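Local coordinates for protein thiamine-monophosphate kinase (Stenotrophomonas maltophilia, PDB 6XEP) that probably catalyses the ATP-dependent phosphorylation of thiamine monophosphate to thiamine diphosphate, the active form of vitamin B1, at residues A[50-55]-A[77-82]. Residues are numbered along the deposited sequence; the frame is centred on the assembly and turned at random. Where two conformers were deposited one is given.
Sequences VVTADT and AVNLSD
Strand 50-55 and helix 77-82 run roughly antiparallel, inclined at 147° with their axes 8.1 Å apart at closest approach, with Thr52 facing Asn79 and alternate strand residues Thr52 and Asp54 directed at the helix. Asn79 reaches the strand through its amide: ND2 gives a nearly straight hydrogen bond, 165° at the proton, to Thr52 OG1 at 3.2 Å, with the hydroxyl close to the amide plane. Next to it, the carboxylate of Asp54 is turned 73° from that amide and rests on Val78, whose CG1 lies 3.5 Å from Asp54 CG. Asp82, one of whose two conformers is described, has CG anti to its carbonyl carbon and brings its carboxylate up to that of Asp54, with Asp54 OD1 and Asp82 OD2 2.6 Å apart. A water sits 2.7 Å from Asp54 OD2 and 3.1 Å from Asp82 OD1, between the two acids. Two acids and a threonine thus meet at a predicted magnesium site, in which no magnesium is modelled. Asp223, another predicted ligand, approaches Asp82 and accepts a bond from Ser81. Strand 136-145 pairs antiparallel with strand 48-57, helix 104-120 packs on Ala77 and Leu80, and Asp129 of the second subunit bonds the backbone of Thr55.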
loop_
_atom_site.group_PDB
_atom_site.type_symbol
_atom_site.label_atom_id
_atom_site.label_comp_id
_atom_site.label_asym_id
_atom_site.label_seq_id
_atom_site.Cartn_x
_atom_site.Cartn_y
_atom_site.Cartn_z
ATOM N N VAL A 50 7.968 11.146 0.313
ATOM C CA VAL A 50 8.309 10.090 -0.633
ATOM C C VAL A 50 7.675 8.810 -0.130
ATOM O O VAL A 50 7.543 8.591 1.076
ATOM C CB VAL A 50 9.825 9.885 -0.830
ATOM C CG1 VAL A 50 10.430 11.108 -1.396
ATOM C CG2 VAL A 50 10.490 9.545 0.457
ATOM N N VAL A 51 7.259 7.969 -1.063
ATOM C CA VAL A 51 6.429 6.825 -0.731
ATOM C C VAL A 51 7.019 5.605 -1.405
ATOM O O VAL A 51 7.391 5.663 -2.587
ATOM C CB VAL A 51 4.973 7.035 -1.183
ATOM C CG1 VAL A 51 4.142 5.861 -0.774
ATOM C CG2 VAL A 51 4.412 8.315 -0.579
ATOM N N THR A 52 7.111 4.510 -0.659
ATOM C CA THR A 52 7.605 3.236 -1.157
ATOM C C THR A 52 6.562 2.167 -0.897
ATOM O O THR A 52 5.775 2.277 0.039
ATOM C CB THR A 52 8.919 2.812 -0.484
ATOM O OG1 THR A 52 8.682 2.519 0.895
ATOM C CG2 THR A 52 9.953 3.903 -0.584
ATOM N N ALA A 53 6.567 1.122 -1.722
ATOM C CA ALA A 53 5.610 0.048 -1.517
ATOM C C ALA A 53 6.252 -1.243 -1.983
ATOM O O ALA A 53 6.900 -1.269 -3.027
ATOM C CB ALA A 53 4.302 0.271 -2.281
ATOM N N ASP A 54 6.057 -2.302 -1.206
ATOM C CA ASP A 54 6.624 -3.612 -1.498
ATOM C C ASP A 54 5.627 -4.659 -1.039
ATOM O O ASP A 54 4.955 -4.471 -0.022
ATOM C CB ASP A 54 7.960 -3.825 -0.777
ATOM C CG ASP A 54 9.044 -2.862 -1.240
ATOM O OD1 ASP A 54 9.235 -1.825 -0.565
ATOM O OD2 ASP A 54 9.700 -3.134 -2.281
ATOM N N THR A 55 5.517 -5.750 -1.787
ATOM C CA THR A 55 4.693 -6.872 -1.365
ATOM C C THR A 55 5.601 -8.070 -1.160
ATOM O O THR A 55 6.463 -8.335 -1.997
ATOM C CB THR A 55 3.608 -7.197 -2.393
ATOM O OG1 THR A 55 2.676 -6.110 -2.459
ATOM C CG2 THR A 55 2.875 -8.476 -2.000
ATOM N N ALA A 77 11.131 -4.092 6.976
ATOM C CA ALA A 77 12.535 -3.793 6.716
ATOM C C ALA A 77 12.791 -3.478 5.242
ATOM O O ALA A 77 13.621 -2.619 4.925
ATOM C CB ALA A 77 13.413 -4.965 7.159
ATOM N N VAL A 78 12.116 -4.180 4.331
ATOM C CA VAL A 78 12.296 -3.904 2.905
ATOM C C VAL A 78 11.962 -2.446 2.598
ATOM O O VAL A 78 12.700 -1.750 1.895
ATOM C CB VAL A 78 11.444 -4.868 2.060
ATOM C CG1 VAL A 78 11.587 -4.511 0.594
ATOM C CG2 VAL A 78 11.900 -6.289 2.309
ATOM N N ASN A 79 10.843 -1.962 3.135
ATOM C CA ASN A 79 10.418 -0.592 2.860
ATOM C C ASN A 79 11.331 0.425 3.518
ATOM O O ASN A 79 11.622 1.484 2.941
ATOM C CB ASN A 79 8.987 -0.404 3.347
ATOM C CG ASN A 79 8.000 -1.080 2.457
ATOM O OD1 ASN A 79 7.725 -2.271 2.602
ATOM N ND2 ASN A 79 7.474 -0.336 1.494
ATOM N N LEU A 80 11.748 0.152 4.754
ATOM C CA LEU A 80 12.643 1.071 5.431
ATOM C C LEU A 80 13.984 1.148 4.719
ATOM O O LEU A 80 14.610 2.210 4.694
ATOM C CB LEU A 80 12.830 0.642 6.882
ATOM C CG LEU A 80 11.616 0.826 7.784
ATOM C CD1 LEU A 80 11.920 0.327 9.203
ATOM C CD2 LEU A 80 11.175 2.305 7.799
ATOM N N SER A 81 14.443 0.030 4.159
ATOM C CA SER A 81 15.691 0.052 3.408
ATOM C C SER A 81 15.554 0.918 2.154
ATOM O O SER A 81 16.493 1.634 1.780
ATOM C CB SER A 81 16.099 -1.372 3.048
ATOM O OG SER A 81 17.305 -1.344 2.314
ATOM N N ASP A 82 14.387 0.856 1.496
ATOM C CA ASP A 82 14.101 1.727 0.356
ATOM C C ASP A 82 14.165 3.193 0.773
ATOM O O ASP A 82 14.757 4.032 0.085
ATOM C CB ASP A 82 12.706 1.431 -0.211
ATOM C CG ASP A 82 12.549 0.026 -0.782
ATOM O OD1 ASP A 82 13.546 -0.688 -0.996
ATOM O OD2 ASP A 82 11.380 -0.356 -1.026
HETATM O O HOH W 1 12.336 -2.942 -2.686
#